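PDB 3QTG: pyruvate kinase from Pyrobaculum aerophilum, which catalyses the last step of glycolysis, the transfer of a phosphoryl group from phosphoenolpyruvate to ADP, giving pyruvate and ATP with the help of a divalent metal cation. Local coordinates for residues E185-I190 with R215-E220; N306-T311 with S336-I341; E419-P424 with E433-L438. All blocks are in the same frame, centred on the assembly; numbering follows the deposited sequence.

Contact 1: residues E185-I190 with R215-E220; sequences EALKAI and RSLLTE
Leu187 meets the helix 208-220 at two leucines in succession, Leu217 and Leu218, and between them these three side chains make the whole of the close contact. The tight part is small. CG of Leu187 lies 3.9 Å from CD2 of Leu218, and CD2 of Leu187 is 4.0 Å from CD2 of Leu217, so that one methyl of Leu187 touches a methyl from each neighbour. Both pairs pack at a slant. The two leucines reach the same target by different rotations: in Leu217 the branch carbon CG stands opposite the backbone N (chi1 177°), whereas in Leu218 it lies beside that nitrogen (chi1 -70°), and the second chain swings its end back to Leu187.

The outer side is loose. Lys188 and Glu220, both exposed, extend there with opposite charges, but NZ of Lys188 and OE2 of Glu220 remain 5.6 Å apart, at most a weak long-range attraction and no salt bridge. On the far side of the second helix OG1 of Thr219 bonds back to O of Arg215 at 2.9 Å; this oxygen also takes the Thr219 N-H, the two donors arriving from opposite faces of the carbonyl plane. Arg215 itself forms a salt bridge with Asp248.

The contact joins two consecutive outer helices of the TIM barrel, those before and after strand 199-202. Inward, Leu187 rests on Leu81 and lies near Leu49, a residue probably at the ATP site, while Leu218 and the side chain of Arg215 lean on Val227 of strand 226-231.

Contact 2: residues N306-T311 with S336-I341; sequences NDVFTT and SWLSRI
Val308 pushes a single methyl, CG1, between Leu338 and Ile341, two residues three positions apart on the facing helix. CG1 of Val308 is 3.7 Å from CD1 of Leu338 and equally 3.7 Å from CG2 of Ile341, so the bump is held evenly from two sides, and in both pairs the side chains cross at about a right angle. The valine's rotation, with CG1 pointing away from its own nitrogen (chi1 175°), aims this methyl at the gap.

Ile341 supplies the second bump. Its CG2 settles against the start of Phe309, 3.9 Å from the backbone N and 4.2 Å from CB, filling the shallow hollow beside Val308. The helix segments cross at -51° with their axes 10.2 Å apart at closest approach. Helix 302-313 precedes strand 318-321, the last of the TIM barrel, and helix 331-343 comes after it, beyond the short helix 323-326; Val308 and Leu338 both also touch Leu319 of that strand. Asp307 makes a salt bridge to Arg254, and Asn306 and Phe309 pack on a second subunit.

No hydrogen bond or charge pair links the two segments: four buried residues meet through hydrocarbon, apart from one backbone nitrogen, which implies that shape and exclusion of water hold them together.

Contact 3: residues E419-P424 with E433-L438; sequences EPLYIP and EKLISL
Leu421 and Ile423, two residues apart, both direct their side chains at Leu435, and this apolar group forms the inner half of the contact. CD1 of Leu435 is the shared point, 3.7 Å from CD1 of Leu421 and 3.9 Å from CD1 of Ile423. Each pair crosses at about a right angle. Leu435 gets there because its CG is trans to its N (chi1 -176°), which carries the methyl across to the strand side.

The segments belong to a strand-helix unit of the alpha/beta domain: strand 418-422 is an outermost strand of the domain's sheet within this chain, and after a short turn helix 428-439 packs back on the sheet. Beneath the group, Ile423 touches Phe380 and Leu435 touches Leu378, both in strand 376-380, while backbone bonds tie Leu421 to Val401 and Thr403.

Aliphatic contact with a charged residue makes up the outer half. The side chain of Lys434 runs past Ile423 in the opposite direction, its CD 3.7 Å from CG2 of the isoleucine. Farther along, CE of Lys434 comes to 3.5 Å from O of Pro424, whereas NZ stays 4.2 Å from that oxygen; a bend at the last torsion (chi4 -77°) turns the amine aside.

No hydrogen bond crosses between the segments; within the helix, OG of Ser437 reaches O of Glu433 at 3.2 Å, and the oxygen also takes the Ser437 N-H, one donor on each side of its plane.

The three contacts follow one another along the chain without overlap, each closing before the next opens. Contacts 1 and 2 both join outer helices of the eight-stranded barrel, on opposite sides of the chain's centre, their own centres about 35 Å apart. Contact 3 belongs to the separate mixed sheet of the alpha/beta domain, with its centre about 33 Å from that of contact 1 and about 30 Å from that of contact 2. None touches another; even contacts 2 and 3 keep about 13 Å between nearest atoms. Aliphatic packing thus joins helix to helix in the barrel and helix to strand in the alpha/beta domain, and contact 2 alone of the three lies beside another subunit of the tetramer.

Contact 1: residues E185-I190 with R215-E220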
ATOM      1  N   GLU A 185      15.881  -0.475 -51.267  1.00 56.08           N
ATOM      2  CA  GLU A 185      17.076  -0.057 -52.000  1.00 56.89           C
ATOM      3  C   GLU A 185      18.201   0.407 -51.076  1.00 55.76           C
ATOM      4  O   GLU A 185      19.357   0.057 -51.292  1.00 55.98           O
ATOM      5  CB  GLU A 185      16.742   1.056 -53.012  1.00 56.97           C
ATOM      6  CG  GLU A 185      15.893   0.617 -54.229  1.00 59.04           C
ATOM      7  CD  GLU A 185      15.696   1.733 -55.278  1.00 59.71           C
ATOM      8  OE1 GLU A 185      16.090   1.501 -56.448  1.00 62.87           O
ATOM      9  OE2 GLU A 185      15.153   2.825 -54.945  1.00 61.59           O
ATOM     10  N   ALA A 186      17.865   1.206 -50.062  1.00 54.60           N
ATOM     11  CA  ALA A 186      18.860   1.727 -49.116  1.00 53.73           C
ATOM     12  C   ALA A 186      19.470   0.642 -48.227  1.00 53.60           C
ATOM     13  O   ALA A 186      20.655   0.688 -47.902  1.00 53.57           O
ATOM     14  CB  ALA A 186      18.256   2.861 -48.260  1.00 53.67           C
ATOM     15  N   LEU A 187      18.666  -0.347 -47.850  1.00 53.66           N
ATOM     16  CA  LEU A 187      19.156  -1.457 -47.034  1.00 53.62           C
ATOM     17  C   LEU A 187      20.112  -2.413 -47.774  1.00 55.25           C
ATOM     18  O   LEU A 187      21.059  -2.946 -47.174  1.00 55.76           O
ATOM     19  CB  LEU A 187      17.990  -2.206 -46.385  1.00 52.71           C
ATOM     20  CG  LEU A 187      17.676  -1.947 -44.893  1.00 51.36           C
ATOM     21  CD1 LEU A 187      18.475  -0.812 -44.247  1.00 49.38           C
ATOM     22  CD2 LEU A 187      16.192  -1.771 -44.651  1.00 47.40           C
ATOM     23  N   LYS A 188      19.892  -2.648 -49.065  1.00 56.16           N
ATOM     24  CA  LYS A 188      20.844  -3.519 -49.757  1.00 57.44           C
ATOM     25  C   LYS A 188      22.089  -2.780 -50.237  1.00 57.84           C
ATOM     26  O   LYS A 188      23.166  -3.369 -50.314  1.00 58.40           O
ATOM     27  CB  LYS A 188      20.215  -4.433 -50.822  1.00 57.99           C
ATOM     28  CG  LYS A 188      18.961  -3.956 -51.479  1.00 58.01           C
ATOM     29  CD  LYS A 188      18.112  -5.163 -51.836  1.00 60.29           C
ATOM     30  CE  LYS A 188      17.282  -4.908 -53.085  1.00 63.07           C
ATOM     31  NZ  LYS A 188      16.684  -6.172 -53.606  1.00 65.30           N
ATOM     32  N   ALA A 189      21.955  -1.484 -50.481  1.00 58.07           N
ATOM     33  CA  ALA A 189      23.109  -0.628 -50.748  1.00 59.13           C
ATOM     34  C   ALA A 189      24.120  -0.663 -49.606  1.00 59.49           C
ATOM     35  O   ALA A 189      25.325  -0.538 -49.830  1.00 60.37           O
ATOM     36  CB  ALA A 189      22.655   0.808 -50.998  1.00 58.90           C
ATOM     37  N   ILE A 190      23.620  -0.840 -48.384  1.00 59.26           N
ATOM     38  CA  ILE A 190      24.434  -0.735 -47.166  1.00 59.10           C
ATOM     39  C   ILE A 190      24.730  -2.112 -46.557  1.00 59.01           C
ATOM     40  O   ILE A 190      25.568  -2.240 -45.670  1.00 58.68           O
ATOM     41  CB  ILE A 190      23.791   0.288 -46.162  1.00 58.59           C
ATOM     42  CG1 ILE A 190      24.292   1.704 -46.458  1.00 58.85           C
ATOM     43  CG2 ILE A 190      24.055  -0.052 -44.709  1.00 58.90           C
ATOM     44  CD1 ILE A 190      23.327   2.540 -47.298  1.00 61.30           C
ATOM     45  N   ARG A 215      11.352  -6.532 -40.582  1.00 53.68           N
ATOM     46  CA  ARG A 215      12.081  -7.598 -39.895  1.00 54.30           C
ATOM     47  C   ARG A 215      12.497  -8.726 -40.837  1.00 55.19           C
ATOM     48  O   ARG A 215      13.652  -9.161 -40.803  1.00 55.44           O
ATOM     49  CB  ARG A 215      11.310  -8.133 -38.687  1.00 53.88           C
ATOM     50  CG  ARG A 215      11.577  -7.362 -37.414  1.00 52.82           C
ATOM     51  CD  ARG A 215      11.435  -8.246 -36.167  1.00 54.21           C
ATOM     52  NE  ARG A 215      11.500  -7.451 -34.931  1.00 53.05           N
ATOM     53  CZ  ARG A 215      10.425  -6.988 -34.306  1.00 53.71           C
ATOM     54  NH1 ARG A 215       9.212  -7.258 -34.789  1.00 56.53           N
ATOM     55  NH2 ARG A 215      10.549  -6.268 -33.200  1.00 50.93           N
ATOM     56  N   SER A 216      11.570  -9.166 -41.692  1.00 55.94           N
ATOM     57  CA  SER A 216      11.834 -10.220 -42.695  1.00 56.93           C
ATOM     58  C   SER A 216      12.846  -9.772 -43.733  1.00 57.10           C
ATOM     59  O   SER A 216      13.720 -10.540 -44.111  1.00 58.04           O
ATOM     60  CB  SER A 216      10.557 -10.640 -43.429  1.00 57.45           C
ATOM     61  OG  SER A 216       9.455 -10.717 -42.557  1.00 58.66           O
ATOM     62  N   LEU A 217      12.710  -8.538 -44.212  1.00 56.56           N
ATOM     63  CA  LEU A 217      13.698  -7.968 -45.113  1.00 56.37           C
ATOM     64  C   LEU A 217      15.108  -7.917 -44.500  1.00 56.31           C
ATOM     65  O   LEU A 217      16.083  -8.280 -45.172  1.00 56.96           O
ATOM     66  CB  LEU A 217      13.267  -6.580 -45.599  1.00 55.64           C
ATOM     67  CG  LEU A 217      14.300  -5.897 -46.506  1.00 55.98           C
ATOM     68  CD1 LEU A 217      14.464  -6.665 -47.829  1.00 56.73           C
ATOM     69  CD2 LEU A 217      13.957  -4.418 -46.743  1.00 55.65           C
ATOM     70  N   LEU A 218      15.212  -7.463 -43.245  1.00 55.56           N
ATOM     71  CA  LEU A 218      16.503  -7.349 -42.556  1.00 55.31           C
ATOM     72  C   LEU A 218      17.148  -8.714 -42.379  1.00 56.16           C
ATOM     73  O   LEU A 218      18.358  -8.865 -42.558  1.00 56.48           O
ATOM     74  CB  LEU A 218      16.362  -6.639 -41.199  1.00 54.75           C
ATOM     75  CG  LEU A 218      16.036  -5.132 -41.206  1.00 53.71           C
ATOM     76  CD1 LEU A 218      15.652  -4.607 -39.811  1.00 52.82           C
ATOM     77  CD2 LEU A 218      17.189  -4.318 -41.793  1.00 53.11           C
ATOM     78  N   THR A 219      16.324  -9.701 -42.045  1.00 56.80           N
ATOM     79  CA  THR A 219      16.735 -11.097 -41.958  1.00 58.04           C
ATOM     80  C   THR A 219      17.184 -11.644 -43.326  1.00 59.39           C
ATOM     81  O   THR A 219      18.269 -12.230 -43.435  1.00 59.98           O
ATOM     82  CB  THR A 219      15.609 -11.952 -41.360  1.00 58.15           C
ATOM     83  OG1 THR A 219      15.284 -11.439 -40.062  1.00 58.04           O
ATOM     84  CG2 THR A 219      16.034 -13.427 -41.222  1.00 58.48           C
ATOM     85  N   GLU A 220      16.367 -11.435 -44.359  1.00 59.71           N
ATOM     86  CA  GLU A 220      16.724 -11.833 -45.730  1.00 60.91           C
ATOM     87  C   GLU A 220      18.112 -11.311 -46.132  1.00 60.32           C
ATOM     88  O   GLU A 220      18.874 -11.998 -46.820  1.00 61.02           O
ATOM     89  CB  GLU A 220      15.672 -11.333 -46.731  1.00 61.23           C
ATOM     90  CG  GLU A 220      15.927 -11.757 -48.191  1.00 65.91           C
ATOM     91  CD  GLU A 220      15.450 -10.723 -49.224  1.00 70.46           C
ATOM     92  OE1 GLU A 220      14.488  -9.971 -48.940  1.00 71.71           O
ATOM     93  OE2 GLU A 220      16.038 -10.669 -50.332  1.00 73.73           O
TER

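Contact 2: residues N306-T311 with S336-I341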
ATOM      1  N   ASN A 306      14.932  23.175 -19.386  1.00 39.79           N
ATOM      2  CA  ASN A 306      13.805  22.558 -18.674  1.00 40.74           C
ATOM      3  C   ASN A 306      13.164  21.367 -19.436  1.00 40.06           C
ATOM      4  O   ASN A 306      12.873  20.333 -18.828  1.00 39.74           O
ATOM      5  CB  ASN A 306      12.754  23.594 -18.289  1.00 40.83           C
ATOM      6  CG  ASN A 306      13.237  24.544 -17.206  1.00 43.43           C
ATOM      7  OD1 ASN A 306      13.216  25.772 -17.374  1.00 46.47           O
ATOM      8  ND2 ASN A 306      13.660  23.991 -16.083  1.00 44.67           N
ATOM      9  N   ASP A 307      12.976  21.524 -20.751  1.00 39.40           N
ATOM     10  CA  ASP A 307      12.434  20.463 -21.641  1.00 39.50           C
ATOM     11  C   ASP A 307      13.249  19.157 -21.578  1.00 38.71           C
ATOM     12  O   ASP A 307      12.700  18.090 -21.298  1.00 38.49           O
ATOM     13  CB  ASP A 307      12.358  20.996 -23.076  1.00 39.89           C
ATOM     14  CG  ASP A 307      11.540  20.107 -24.020  1.00 43.13           C
ATOM     15  OD1 ASP A 307      10.861  19.157 -23.564  1.00 44.60           O
ATOM     16  OD2 ASP A 307      11.585  20.378 -25.248  1.00 45.55           O
ATOM     17  N   VAL A 308      14.560  19.256 -21.791  1.00 37.92           N
ATOM     18  CA  VAL A 308      15.464  18.108 -21.690  1.00 37.51           C
ATOM     19  C   VAL A 308      15.443  17.526 -20.270  1.00 37.32           C
ATOM     20  O   VAL A 308      15.411  16.301 -20.092  1.00 36.09           O
ATOM     21  CB  VAL A 308      16.928  18.494 -22.059  1.00 37.62           C
ATOM     22  CG1 VAL A 308      17.914  17.298 -21.841  1.00 36.93           C
ATOM     23  CG2 VAL A 308      17.011  18.989 -23.489  1.00 37.55           C
ATOM     24  N   PHE A 309      15.486  18.413 -19.268  1.00 37.45           N
ATOM     25  CA  PHE A 309      15.518  17.976 -17.889  1.00 37.07           C
ATOM     26  C   PHE A 309      14.258  17.134 -17.609  1.00 37.05           C
ATOM     27  O   PHE A 309      14.365  16.031 -17.133  1.00 36.82           O
ATOM     28  CB  PHE A 309      15.646  19.161 -16.926  1.00 37.76           C
ATOM     29  CG  PHE A 309      15.674  18.760 -15.474  1.00 38.07           C
ATOM     30  CD1 PHE A 309      16.888  18.530 -14.826  1.00 38.68           C
ATOM     31  CD2 PHE A 309      14.489  18.588 -14.763  1.00 38.58           C
ATOM     32  CE1 PHE A 309      16.916  18.155 -13.485  1.00 39.16           C
ATOM     33  CE2 PHE A 309      14.500  18.196 -13.420  1.00 39.61           C
ATOM     34  CZ  PHE A 309      15.712  17.982 -12.783  1.00 39.50           C
ATOM     35  N   THR A 310      13.081  17.638 -17.950  1.00 37.23           N
ATOM     36  CA  THR A 310      11.834  16.928 -17.634  1.00 38.15           C
ATOM     37  C   THR A 310      11.559  15.682 -18.500  1.00 38.00           C
ATOM     38  O   THR A 310      11.027  14.678 -18.016  1.00 38.76           O
ATOM     39  CB  THR A 310      10.625  17.873 -17.632  1.00 38.20           C
ATOM     40  OG1 THR A 310      10.558  18.557 -18.881  1.00 39.19           O
ATOM     41  CG2 THR A 310      10.753  18.918 -16.534  1.00 37.73           C
ATOM     42  N   THR A 311      11.918  15.736 -19.773  1.00 37.75           N
ATOM     43  CA  THR A 311      11.856  14.540 -20.626  1.00 36.98           C
ATOM     44  C   THR A 311      12.714  13.392 -20.051  1.00 36.89           C
ATOM     45  O   THR A 311      12.223  12.260 -19.915  1.00 36.17           O
ATOM     46  CB  THR A 311      12.245  14.896 -22.084  1.00 37.24           C
ATOM     47  OG1 THR A 311      11.292  15.846 -22.590  1.00 37.22           O
ATOM     48  CG2 THR A 311      12.257  13.679 -22.983  1.00 36.27           C
ATOM     49  N   SER A 336      27.618  18.559 -25.608  1.00 46.42           N
ATOM     50  CA  SER A 336      28.201  18.940 -24.338  1.00 46.99           C
ATOM     51  C   SER A 336      27.099  19.416 -23.393  1.00 46.34           C
ATOM     52  O   SER A 336      27.037  18.974 -22.254  1.00 46.59           O
ATOM     53  CB  SER A 336      29.277  20.006 -24.551  1.00 48.06           C
ATOM     54  OG  SER A 336      29.901  20.348 -23.328  1.00 51.21           O
ATOM     55  N   TRP A 337      26.208  20.276 -23.884  1.00 46.20           N
ATOM     56  CA  TRP A 337      25.046  20.725 -23.110  1.00 45.57           C
ATOM     57  C   TRP A 337      24.028  19.621 -22.789  1.00 44.87           C
ATOM     58  O   TRP A 337      23.472  19.603 -21.691  1.00 44.07           O
ATOM     59  CB  TRP A 337      24.365  21.902 -23.793  1.00 45.98           C
ATOM     60  CG  TRP A 337      24.913  23.201 -23.327  1.00 47.37           C
ATOM     61  CD1 TRP A 337      25.825  23.997 -23.976  1.00 48.51           C
ATOM     62  CD2 TRP A 337      24.612  23.861 -22.096  1.00 47.71           C
ATOM     63  NE1 TRP A 337      26.094  25.108 -23.228  1.00 47.77           N
ATOM     64  CE2 TRP A 337      25.369  25.055 -22.068  1.00 48.27           C
ATOM     65  CE3 TRP A 337      23.766  23.567 -21.016  1.00 47.60           C
ATOM     66  CZ2 TRP A 337      25.307  25.961 -21.000  1.00 48.84           C
ATOM     67  CZ3 TRP A 337      23.711  24.464 -19.946  1.00 48.13           C
ATOM     68  CH2 TRP A 337      24.478  25.647 -19.949  1.00 49.41           C
ATOM     69  N   LEU A 338      23.801  18.704 -23.735  1.00 44.34           N
ATOM     70  CA  LEU A 338      22.968  17.516 -23.476  1.00 44.17           C
ATOM     71  C   LEU A 338      23.436  16.725 -22.240  1.00 44.75           C
ATOM     72  O   LEU A 338      22.663  16.461 -21.308  1.00 44.24           O
ATOM     73  CB  LEU A 338      22.930  16.589 -24.697  1.00 43.23           C
ATOM     74  CG  LEU A 338      21.968  15.411 -24.504  1.00 42.92           C
ATOM     75  CD1 LEU A 338      20.539  15.892 -24.090  1.00 41.55           C
ATOM     76  CD2 LEU A 338      21.913  14.516 -25.745  1.00 42.86           C
ATOM     77  N   SER A 339      24.717  16.376 -22.255  1.00 45.35           N
ATOM     78  CA  SER A 339      25.359  15.563 -21.230  1.00 45.74           C
ATOM     79  C   SER A 339      25.402  16.264 -19.873  1.00 46.24           C
ATOM     80  O   SER A 339      25.178  15.640 -18.830  1.00 46.25           O
ATOM     81  CB  SER A 339      26.778  15.223 -21.703  1.00 45.77           C
ATOM     82  OG  SER A 339      27.315  14.157 -20.972  1.00 46.04           O
ATOM     83  N   ARG A 340      25.694  17.561 -19.906  1.00 46.72           N
ATOM     84  CA  ARG A 340      25.717  18.407 -18.721  1.00 47.32           C
ATOM     85  C   ARG A 340      24.336  18.470 -18.039  1.00 46.94           C
ATOM     86  O   ARG A 340      24.240  18.289 -16.829  1.00 47.18           O
ATOM     87  CB  ARG A 340      26.176  19.807 -19.123  1.00 47.91           C
ATOM     88  CG  ARG A 340      26.460  20.742 -17.971  1.00 50.93           C
ATOM     89  CD  ARG A 340      26.758  22.155 -18.488  1.00 58.13           C
ATOM     90  NE  ARG A 340      27.500  22.154 -19.758  1.00 61.56           N
ATOM     91  CZ  ARG A 340      28.247  23.169 -20.195  1.00 64.97           C
ATOM     92  NH1 ARG A 340      28.359  24.274 -19.455  1.00 66.37           N
ATOM     93  NH2 ARG A 340      28.890  23.081 -21.364  1.00 64.38           N
ATOM     94  N   ILE A 341      23.280  18.724 -18.815  1.00 46.11           N
ATOM     95  CA  ILE A 341      21.895  18.740 -18.287  1.00 45.38           C
ATOM     96  C   ILE A 341      21.516  17.417 -17.637  1.00 45.48           C
ATOM     97  O   ILE A 341      20.879  17.401 -16.589  1.00 45.41           O
ATOM     98  CB  ILE A 341      20.833  19.089 -19.372  1.00 45.11           C
ATOM     99  CG1 ILE A 341      21.032  20.526 -19.887  1.00 44.61           C
ATOM    100  CG2 ILE A 341      19.377  18.880 -18.811  1.00 44.89           C
ATOM    101  CD1 ILE A 341      20.376  20.822 -21.237  1.00 43.54           C
TER

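Contact 3: residues E419-P424 with E433-L438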
ATOM      1  N   GLU A 419      26.241  -0.062 -18.582  1.00 39.99           N
ATOM      2  CA  GLU A 419      27.617   0.157 -19.014  1.00 41.57           C
ATOM      3  C   GLU A 419      28.227  -1.150 -19.524  1.00 41.43           C
ATOM      4  O   GLU A 419      28.727  -1.960 -18.743  1.00 40.53           O
ATOM      5  CB  GLU A 419      28.491   0.796 -17.936  1.00 41.61           C
ATOM      6  CG  GLU A 419      29.671   1.513 -18.586  1.00 45.90           C
ATOM      7  CD  GLU A 419      30.784   1.825 -17.623  1.00 51.37           C
ATOM      8  OE1 GLU A 419      31.922   1.375 -17.876  1.00 56.17           O
ATOM      9  OE2 GLU A 419      30.523   2.508 -16.610  1.00 53.40           O
ATOM     10  N   PRO A 420      28.165  -1.349 -20.846  1.00 41.98           N
ATOM     11  CA  PRO A 420      28.627  -2.591 -21.430  1.00 43.06           C
ATOM     12  C   PRO A 420      30.141  -2.663 -21.587  1.00 44.78           C
ATOM     13  O   PRO A 420      30.774  -1.741 -22.114  1.00 45.66           O
ATOM     14  CB  PRO A 420      27.894  -2.646 -22.775  1.00 42.56           C
ATOM     15  CG  PRO A 420      27.639  -1.203 -23.133  1.00 41.95           C
ATOM     16  CD  PRO A 420      27.596  -0.419 -21.850  1.00 41.46           C
ATOM     17  N   LEU A 421      30.696  -3.779 -21.129  1.00 46.23           N
ATOM     18  CA  LEU A 421      32.127  -4.043 -21.112  1.00 48.44           C
ATOM     19  C   LEU A 421      32.384  -5.320 -21.889  1.00 49.26           C
ATOM     20  O   LEU A 421      31.767  -6.353 -21.626  1.00 49.20           O
ATOM     21  CB  LEU A 421      32.610  -4.230 -19.666  1.00 48.81           C
ATOM     22  CG  LEU A 421      32.340  -3.075 -18.689  1.00 50.23           C
ATOM     23  CD1 LEU A 421      32.300  -3.547 -17.254  1.00 50.32           C
ATOM     24  CD2 LEU A 421      33.360  -1.941 -18.871  1.00 52.70           C
ATOM     25  N   TYR A 422      33.286  -5.246 -22.859  1.00 51.04           N
ATOM     26  CA  TYR A 422      33.693  -6.428 -23.595  1.00 52.33           C
ATOM     27  C   TYR A 422      34.593  -7.277 -22.705  1.00 53.06           C
ATOM     28  O   TYR A 422      35.679  -6.838 -22.318  1.00 53.51           O
ATOM     29  CB  TYR A 422      34.405  -6.060 -24.893  1.00 53.63           C
ATOM     30  CG  TYR A 422      34.940  -7.270 -25.625  1.00 54.58           C
ATOM     31  CD1 TYR A 422      34.075  -8.167 -26.250  1.00 55.34           C
ATOM     32  CD2 TYR A 422      36.307  -7.527 -25.671  1.00 55.03           C
ATOM     33  CE1 TYR A 422      34.559  -9.289 -26.919  1.00 56.11           C
ATOM     34  CE2 TYR A 422      36.805  -8.640 -26.336  1.00 57.24           C
ATOM     35  CZ  TYR A 422      35.927  -9.520 -26.955  1.00 57.40           C
ATOM     36  OH  TYR A 422      36.419 -10.631 -27.610  1.00 58.53           O
ATOM     37  N   ILE A 423      34.114  -8.477 -22.366  1.00 53.14           N
ATOM     38  CA  ILE A 423      34.845  -9.430 -21.522  1.00 53.61           C
ATOM     39  C   ILE A 423      34.732 -10.847 -22.110  1.00 54.31           C
ATOM     40  O   ILE A 423      33.699 -11.497 -21.953  1.00 54.00           O
ATOM     41  CB  ILE A 423      34.322  -9.428 -20.054  1.00 53.37           C
ATOM     42  CG1 ILE A 423      34.468  -8.040 -19.427  1.00 52.85           C
ATOM     43  CG2 ILE A 423      35.066 -10.470 -19.196  1.00 53.55           C
ATOM     44  CD1 ILE A 423      33.778  -7.902 -18.092  1.00 52.27           C
ATOM     45  N   PRO A 424      35.797 -11.326 -22.799  1.00 55.36           N
ATOM     46  CA  PRO A 424      35.879 -12.718 -23.253  1.00 55.88           C
ATOM     47  C   PRO A 424      35.846 -13.688 -22.063  1.00 55.74           C
ATOM     48  O   PRO A 424      36.526 -13.450 -21.057  1.00 55.83           O
ATOM     49  CB  PRO A 424      37.243 -12.783 -23.946  1.00 56.78           C
ATOM     50  CG  PRO A 424      37.581 -11.365 -24.277  1.00 56.82           C
ATOM     51  CD  PRO A 424      36.988 -10.548 -23.193  1.00 55.90           C
ATOM     52  N   GLU A 433      32.987 -13.809 -12.596  1.00 48.13           N
ATOM     53  CA  GLU A 433      34.113 -13.594 -11.694  1.00 49.59           C
ATOM     54  C   GLU A 433      35.105 -12.564 -12.247  1.00 49.24           C
ATOM     55  O   GLU A 433      35.615 -11.760 -11.480  1.00 49.77           O
ATOM     56  CB  GLU A 433      34.779 -14.911 -11.256  1.00 50.40           C
ATOM     57  CG  GLU A 433      33.824 -15.912 -10.541  1.00 54.86           C
ATOM     58  CD  GLU A 433      33.122 -15.367  -9.252  1.00 58.96           C
ATOM     59  OE1 GLU A 433      33.812 -14.822  -8.349  1.00 60.13           O
ATOM     60  OE2 GLU A 433      31.869 -15.507  -9.145  1.00 59.80           O
ATOM     61  N   LYS A 434      35.338 -12.554 -13.564  1.00 49.28           N
ATOM     62  CA  LYS A 434      36.086 -11.460 -14.218  1.00 49.53           C
ATOM     63  C   LYS A 434      35.431 -10.089 -14.066  1.00 49.01           C
ATOM     64  O   LYS A 434      36.117  -9.088 -13.847  1.00 49.19           O
ATOM     65  CB  LYS A 434      36.277 -11.724 -15.711  1.00 50.11           C
ATOM     66  CG  LYS A 434      37.175 -12.888 -16.051  1.00 51.27           C
ATOM     67  CD  LYS A 434      37.068 -13.165 -17.541  1.00 53.17           C
ATOM     68  CE  LYS A 434      37.814 -14.424 -17.951  1.00 55.81           C
ATOM     69  NZ  LYS A 434      39.281 -14.190 -18.013  1.00 56.64           N
ATOM     70  N   LEU A 435      34.106 -10.038 -14.214  1.00 48.61           N
ATOM     71  CA  LEU A 435      33.349  -8.801 -13.978  1.00 47.63           C
ATOM     72  C   LEU A 435      33.406  -8.348 -12.510  1.00 47.43           C
ATOM     73  O   LEU A 435      33.550  -7.166 -12.242  1.00 47.29           O
ATOM     74  CB  LEU A 435      31.892  -8.933 -14.471  1.00 47.02           C
ATOM     75  CG  LEU A 435      30.942  -7.717 -14.414  1.00 47.19           C
ATOM     76  CD1 LEU A 435      31.386  -6.584 -15.356  1.00 46.31           C
ATOM     77  CD2 LEU A 435      29.506  -8.149 -14.736  1.00 45.66           C
ATOM     78  N   ILE A 436      33.283  -9.278 -11.569  1.00 48.00           N
ATOM     79  CA  ILE A 436      33.359  -8.935 -10.151  1.00 48.70           C
ATOM     80  C   ILE A 436      34.769  -8.426  -9.817  1.00 50.71           C
ATOM     81  O   ILE A 436      34.926  -7.467  -9.051  1.00 50.39           O
ATOM     82  CB  ILE A 436      32.983 -10.131  -9.238  1.00 48.46           C
ATOM     83  CG1 ILE A 436      31.481 -10.401  -9.305  1.00 47.20           C
ATOM     84  CG2 ILE A 436      33.415  -9.867  -7.783  1.00 47.62           C
ATOM     85  CD1 ILE A 436      31.029 -11.716  -8.643  1.00 47.94           C
ATOM     86  N   SER A 437      35.787  -9.053 -10.408  1.00 52.51           N
ATOM     87  CA  SER A 437      37.158  -8.620 -10.190  1.00 54.91           C
ATOM     88  C   SER A 437      37.310  -7.189 -10.632  1.00 55.59           C
ATOM     89  O   SER A 437      37.877  -6.366  -9.912  1.00 56.08           O
ATOM     90  CB  SER A 437      38.141  -9.495 -10.954  1.00 55.68           C
ATOM     91  OG  SER A 437      38.324 -10.708 -10.264  1.00 58.41           O
ATOM     92  N   LEU A 438      36.757  -6.901 -11.805  1.00 56.58           N
ATOM     93  CA  LEU A 438      36.888  -5.601 -12.450  1.00 57.48           C
ATOM     94  C   LEU A 438      36.008  -4.517 -11.807  1.00 57.21           C
ATOM     95  O   LEU A 438      36.460  -3.397 -11.614  1.00 57.96           O
ATOM     96  CB  LEU A 438      36.570  -5.751 -13.942  1.00 57.74           C
ATOM     97  CG  LEU A 438      37.299  -5.001 -15.057  1.00 59.83           C
ATOM     98  CD1 LEU A 438      36.976  -3.509 -15.043  1.00 61.62           C
ATOM     99  CD2 LEU A 438      38.818  -5.245 -15.031  1.00 61.11           C
TER